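Local coordinates for outer membrane protein OMP121 (Bacteroides thetaiotaomicron, PDB 5FQ8) that probably serves as a TonB-dependent transporter of the outer membrane, importing nutrient through a plugged beta-barrel, and carries bound metal ions, at residues P468-F480 with G525-M537. Residues are numbered along the deposited sequence; the frame is centred on the assembly and turned at random.
Sequences PVNDFNINALVGF and GVFGQFEGSWKNM
Strands 472-480 and 525-534 run antiparallel, their axes 4.6 Å apart, with N475 bonded to E531 through both backbone N-H...O bonds, N475 N to E531 O at 2.9 Å and E531 N to N475 O at 2.7 Å. Of the next pair, only Q529 N to L477 O is a good bond, the return bond being weak; at the following pair G479 N meets F527 O with only a slight tilt from the carbonyl plane, but F527 N sits well above the plane of the G479 carbonyl. Near the turn the bonds of N473 with S533 are bent and weak. Side chains alternate between two faces. On the face of F472, I474 and F530, W534 turns its edge to the F472 ring in a T-shaped pair, planes at 69°, though the rings are modelled too close for their spacing to be trusted. Further along, I474 CG2 lies against F530 CE1, and A476 CB comes to the edge of the same ring. On the opposite face the F527 ring folds across the neighbouring strand, CG held between the backbone N and carbonyl carbon (chi1 58°); G479 CA lies 3.9 Å from the ring centroid in a CH-pi contact, possible because a CB on G479 would run into F527 CZ. L477 CD2 approaches F527 CE2 more loosely, while L152 touches the ring from outside the pair. Replacing F527 by an alanine would probably uncover G479 and leave L477 and L152 without their aromatic neighbour. N475 OD1 bonds N464 of the preceding strand. At the turn end, the aliphatic K535 chain lies against D471, but K535 NZ stays 4.1 Å from D471 OD2, too far to pair as a salt bridge. The apolar F472/I474/A476/V478/F530 face is consistent with the lipid-facing outside of the barrel, a bound KR0 lying near F480; the N475/L477/F527/E531 face, touching L152 and A39, probably looks into the lumen.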
loop_
_atom_site.group_PDB
_atom_site.type_symbol
_atom_site.label_atom_id
_atom_site.label_comp_id
_atom_site.label_asym_id
_atom_site.label_seq_id
_atom_site.Cartn_x
_atom_site.Cartn_y
_atom_site.Cartn_z
ATOM N N PRO B 468 -2.381 -59.125 -26.418
ATOM C CA PRO B 468 -2.007 -60.427 -25.861
ATOM C C PRO B 468 -1.366 -61.330 -26.892
ATOM O O PRO B 468 -1.779 -61.368 -28.050
ATOM C CB PRO B 468 -3.351 -61.002 -25.402
ATOM C CG PRO B 468 -4.341 -60.378 -26.297
ATOM C CD PRO B 468 -3.843 -58.984 -26.542
ATOM N N VAL B 469 -0.329 -62.051 -26.470
ATOM C CA VAL B 469 0.276 -63.116 -27.276
ATOM C C VAL B 469 0.489 -64.336 -26.389
ATOM O O VAL B 469 0.918 -64.202 -25.243
ATOM C CB VAL B 469 1.606 -62.674 -27.922
ATOM C CG1 VAL B 469 1.430 -61.368 -28.650
ATOM C CG2 VAL B 469 2.700 -62.554 -26.890
ATOM N N ASN B 470 0.157 -65.520 -26.911
ATOM C CA ASN B 470 0.417 -66.832 -26.311
ATOM C C ASN B 470 0.521 -66.823 -24.794
ATOM O O ASN B 470 1.563 -67.216 -24.256
ATOM C CB ASN B 470 1.715 -67.432 -26.865
ATOM C CG ASN B 470 1.811 -67.358 -28.367
ATOM O OD1 ASN B 470 0.808 -67.421 -29.073
ATOM N ND2 ASN B 470 3.034 -67.220 -28.868
ATOM N N ASP B 471 -0.533 -66.357 -24.112
ATOM C CA ASP B 471 -0.604 -66.240 -22.650
ATOM C C ASP B 471 0.094 -64.990 -22.143
ATOM O O ASP B 471 -0.267 -64.470 -21.086
ATOM C CB ASP B 471 -0.017 -67.453 -21.918
ATOM C CG ASP B 471 -0.597 -68.743 -22.387
ATOM O OD1 ASP B 471 -1.832 -68.904 -22.270
ATOM O OD2 ASP B 471 0.180 -69.601 -22.854
ATOM N N PHE B 472 1.103 -64.515 -22.855
ATOM C CA PHE B 472 1.718 -63.260 -22.469
ATOM C C PHE B 472 0.745 -62.105 -22.670
ATOM O O PHE B 472 -0.342 -62.252 -23.229
ATOM C CB PHE B 472 2.982 -63.006 -23.279
ATOM C CG PHE B 472 4.124 -63.872 -22.891
ATOM C CD1 PHE B 472 4.824 -63.624 -21.737
ATOM C CD2 PHE B 472 4.507 -64.925 -23.689
ATOM C CE1 PHE B 472 5.892 -64.403 -21.384
ATOM C CE2 PHE B 472 5.569 -65.720 -23.337
ATOM C CZ PHE B 472 6.260 -65.461 -22.176
ATOM N N ASN B 473 1.144 -60.938 -22.191
ATOM C CA ASN B 473 0.400 -59.723 -22.471
ATOM C C ASN B 473 1.381 -58.572 -22.464
ATOM O O ASN B 473 2.256 -58.505 -21.599
ATOM C CB ASN B 473 -0.719 -59.485 -21.456
ATOM C CG ASN B 473 -1.867 -58.706 -22.044
ATOM O OD1 ASN B 473 -1.688 -57.957 -22.999
ATOM N ND2 ASN B 473 -3.056 -58.882 -21.481
ATOM N N ILE B 474 1.237 -57.687 -23.440
ATOM C CA ILE B 474 2.126 -56.548 -23.623
ATOM C C ILE B 474 1.295 -55.283 -23.513
ATOM O O ILE B 474 0.237 -55.182 -24.138
ATOM C CB ILE B 474 2.837 -56.613 -24.986
ATOM C CG1 ILE B 474 3.425 -57.994 -25.197
ATOM C CG2 ILE B 474 3.928 -55.590 -25.070
ATOM C CD1 ILE B 474 4.084 -58.146 -26.521
ATOM N N ASN B 475 1.760 -54.330 -22.713
ATOM C CA ASN B 475 1.133 -53.014 -22.653
ATOM C C ASN B 475 2.225 -51.955 -22.643
ATOM O O ASN B 475 2.933 -51.803 -21.645
ATOM C CB ASN B 475 0.228 -52.874 -21.434
ATOM C CG ASN B 475 -0.611 -51.612 -21.482
ATOM O OD1 ASN B 475 -0.106 -50.525 -21.748
ATOM N ND2 ASN B 475 -1.904 -51.753 -21.237
ATOM N N ALA B 476 2.352 -51.225 -23.744
ATOM C CA ALA B 476 3.313 -50.141 -23.876
ATOM C C ALA B 476 2.592 -48.801 -23.823
ATOM O O ALA B 476 1.425 -48.692 -24.193
ATOM C CB ALA B 476 4.101 -50.256 -25.180
ATOM N N LEU B 477 3.298 -47.787 -23.332
ATOM C CA LEU B 477 2.774 -46.428 -23.263
ATOM C C LEU B 477 3.923 -45.473 -23.531
ATOM O O LEU B 477 4.931 -45.513 -22.823
ATOM C CB LEU B 477 2.145 -46.137 -21.897
ATOM C CG LEU B 477 1.030 -45.092 -21.766
ATOM C CD1 LEU B 477 0.651 -44.910 -20.318
ATOM C CD2 LEU B 477 1.419 -43.763 -22.346
ATOM N N VAL B 478 3.770 -44.627 -24.546
ATOM C CA VAL B 478 4.724 -43.570 -24.865
ATOM C C VAL B 478 4.000 -42.233 -24.765
ATOM O O VAL B 478 2.888 -42.093 -25.285
ATOM C CB VAL B 478 5.324 -43.765 -26.270
ATOM C CG1 VAL B 478 5.973 -42.506 -26.726
ATOM C CG2 VAL B 478 6.340 -44.861 -26.244
ATOM N N GLY B 479 4.628 -41.250 -24.110
ATOM C CA GLY B 479 3.948 -40.010 -23.805
ATOM C C GLY B 479 4.851 -38.792 -23.833
ATOM O O GLY B 479 6.071 -38.884 -23.947
ATOM N N PHE B 480 4.206 -37.643 -23.730
ATOM C CA PHE B 480 4.850 -36.347 -23.626
ATOM C C PHE B 480 4.152 -35.563 -22.531
ATOM O O PHE B 480 2.929 -35.627 -22.403
ATOM C CB PHE B 480 4.777 -35.584 -24.944
ATOM C CG PHE B 480 5.043 -34.112 -24.809
ATOM C CD1 PHE B 480 4.014 -33.225 -24.564
ATOM C CD2 PHE B 480 6.321 -33.613 -24.938
ATOM C CE1 PHE B 480 4.257 -31.892 -24.432
ATOM C CE2 PHE B 480 6.564 -32.271 -24.817
ATOM C CZ PHE B 480 5.532 -31.414 -24.564
ATOM N N GLY B 525 8.692 -33.126 -20.630
ATOM C CA GLY B 525 9.277 -34.448 -20.529
ATOM C C GLY B 525 8.704 -35.413 -21.540
ATOM O O GLY B 525 7.625 -35.196 -22.103
ATOM N N VAL B 526 9.443 -36.491 -21.764
ATOM C CA VAL B 526 8.966 -37.622 -22.542
ATOM C C VAL B 526 9.139 -38.871 -21.693
ATOM O O VAL B 526 10.124 -38.989 -20.962
ATOM C CB VAL B 526 9.718 -37.738 -23.881
ATOM C CG1 VAL B 526 11.201 -37.632 -23.657
ATOM C CG2 VAL B 526 9.365 -39.036 -24.569
ATOM N N PHE B 527 8.171 -39.783 -21.753
ATOM C CA PHE B 527 8.200 -40.936 -20.866
ATOM C C PHE B 527 7.661 -42.176 -21.561
ATOM O O PHE B 527 6.907 -42.099 -22.530
ATOM C CB PHE B 527 7.417 -40.684 -19.575
ATOM C CG PHE B 527 5.984 -40.325 -19.800
ATOM C CD1 PHE B 527 5.608 -39.010 -20.008
ATOM C CD2 PHE B 527 5.012 -41.293 -19.791
ATOM C CE1 PHE B 527 4.294 -38.666 -20.206
ATOM C CE2 PHE B 527 3.697 -40.952 -19.990
ATOM C CZ PHE B 527 3.340 -39.629 -20.199
ATOM N N GLY B 528 8.062 -43.324 -21.033
ATOM C CA GLY B 528 7.571 -44.605 -21.508
ATOM C C GLY B 528 7.414 -45.580 -20.359
ATOM O O GLY B 528 8.149 -45.532 -19.369
ATOM N N GLN B 529 6.440 -46.479 -20.502
ATOM C CA GLN B 529 6.087 -47.416 -19.436
ATOM C C GLN B 529 5.708 -48.752 -20.056
ATOM O O GLN B 529 4.651 -48.870 -20.676
ATOM C CB GLN B 529 4.948 -46.856 -18.591
ATOM C CG GLN B 529 4.552 -47.713 -17.443
ATOM C CD GLN B 529 3.707 -46.959 -16.456
ATOM O OE1 GLN B 529 3.862 -45.757 -16.301
ATOM N NE2 GLN B 529 2.794 -47.654 -15.794
ATOM N N PHE B 530 6.556 -49.756 -19.879
ATOM C CA PHE B 530 6.358 -51.069 -20.483
ATOM C C PHE B 530 5.816 -52.057 -19.460
ATOM O O PHE B 530 6.469 -52.325 -18.450
ATOM C CB PHE B 530 7.667 -51.595 -21.059
ATOM C CG PHE B 530 7.525 -52.894 -21.788
ATOM C CD1 PHE B 530 6.841 -52.956 -22.986
ATOM C CD2 PHE B 530 8.099 -54.050 -21.291
ATOM C CE1 PHE B 530 6.721 -54.147 -23.673
ATOM C CE2 PHE B 530 7.987 -55.243 -21.973
ATOM C CZ PHE B 530 7.294 -55.292 -23.168
ATOM N N GLU B 531 4.647 -52.624 -19.744
ATOM C CA GLU B 531 3.995 -53.600 -18.876
ATOM C C GLU B 531 4.066 -54.979 -19.516
ATOM O O GLU B 531 3.475 -55.202 -20.578
ATOM C CB GLU B 531 2.536 -53.213 -18.629
ATOM C CG GLU B 531 1.722 -54.250 -17.885
ATOM C CD GLU B 531 1.295 -53.763 -16.523
ATOM O OE1 GLU B 531 1.448 -52.553 -16.257
ATOM O OE2 GLU B 531 0.815 -54.587 -15.720
ATOM N N GLY B 532 4.773 -55.897 -18.866
ATOM C CA GLY B 532 4.832 -57.297 -19.282
ATOM C C GLY B 532 4.035 -58.175 -18.331
ATOM O O GLY B 532 4.060 -57.970 -17.117
ATOM N N SER B 533 3.341 -59.163 -18.888
ATOM C CA SER B 533 2.399 -59.974 -18.130
ATOM C C SER B 533 2.401 -61.416 -18.626
ATOM O O SER B 533 2.333 -61.656 -19.833
ATOM C CB SER B 533 1.000 -59.374 -18.239
ATOM O OG SER B 533 0.017 -60.261 -17.754
ATOM N N TRP B 534 2.481 -62.373 -17.700
ATOM C CA TRP B 534 2.418 -63.802 -18.014
ATOM C C TRP B 534 1.320 -64.465 -17.186
ATOM O O TRP B 534 1.510 -64.723 -15.995
ATOM C CB TRP B 534 3.758 -64.486 -17.763
ATOM C CG TRP B 534 3.866 -65.893 -18.330
ATOM C CD1 TRP B 534 4.305 -66.240 -19.569
ATOM C CD2 TRP B 534 3.528 -67.126 -17.671
ATOM N NE1 TRP B 534 4.265 -67.603 -19.728
ATOM C CE2 TRP B 534 3.789 -68.171 -18.578
ATOM C CE3 TRP B 534 3.032 -67.445 -16.406
ATOM C CZ2 TRP B 534 3.571 -69.507 -18.261
ATOM C CZ3 TRP B 534 2.813 -68.775 -16.096
ATOM C CH2 TRP B 534 3.086 -69.788 -17.019
ATOM N N LYS B 535 0.182 -64.745 -17.823
ATOM C CA LYS B 535 -0.854 -65.612 -17.256
ATOM C C LYS B 535 -1.347 -65.104 -15.910
ATOM O O LYS B 535 -1.616 -65.889 -15.001
ATOM C CB LYS B 535 -0.367 -67.058 -17.114
ATOM C CG LYS B 535 -0.181 -67.797 -18.431
ATOM C CD LYS B 535 -0.024 -69.298 -18.226
ATOM C CE LYS B 535 0.458 -69.987 -19.497
ATOM N NZ LYS B 535 1.055 -71.325 -19.216
ATOM N N ASN B 536 -1.447 -63.787 -15.769
ATOM C CA ASN B 536 -2.006 -63.171 -14.564
ATOM C C ASN B 536 -1.318 -63.663 -13.293
ATOM O O ASN B 536 -1.923 -63.726 -12.222
ATOM C CB ASN B 536 -3.516 -63.409 -14.492
ATOM C CG ASN B 536 -4.247 -62.807 -15.682
ATOM O OD1 ASN B 536 -3.900 -61.720 -16.151
ATOM N ND2 ASN B 536 -5.261 -63.507 -16.170
ATOM N N MET B 537 -0.040 -64.003 -13.407
ATOM C CA MET B 537 0.755 -64.550 -12.320
ATOM C C MET B 537 2.029 -63.737 -12.148
ATOM O O MET B 537 2.424 -63.411 -11.022
ATOM C CB MET B 537 1.061 -66.020 -12.608
ATOM C CG MET B 537 1.949 -66.767 -11.618
ATOM S SD MET B 537 2.246 -68.469 -12.175
ATOM C CE MET B 537 3.034 -69.206 -10.758
#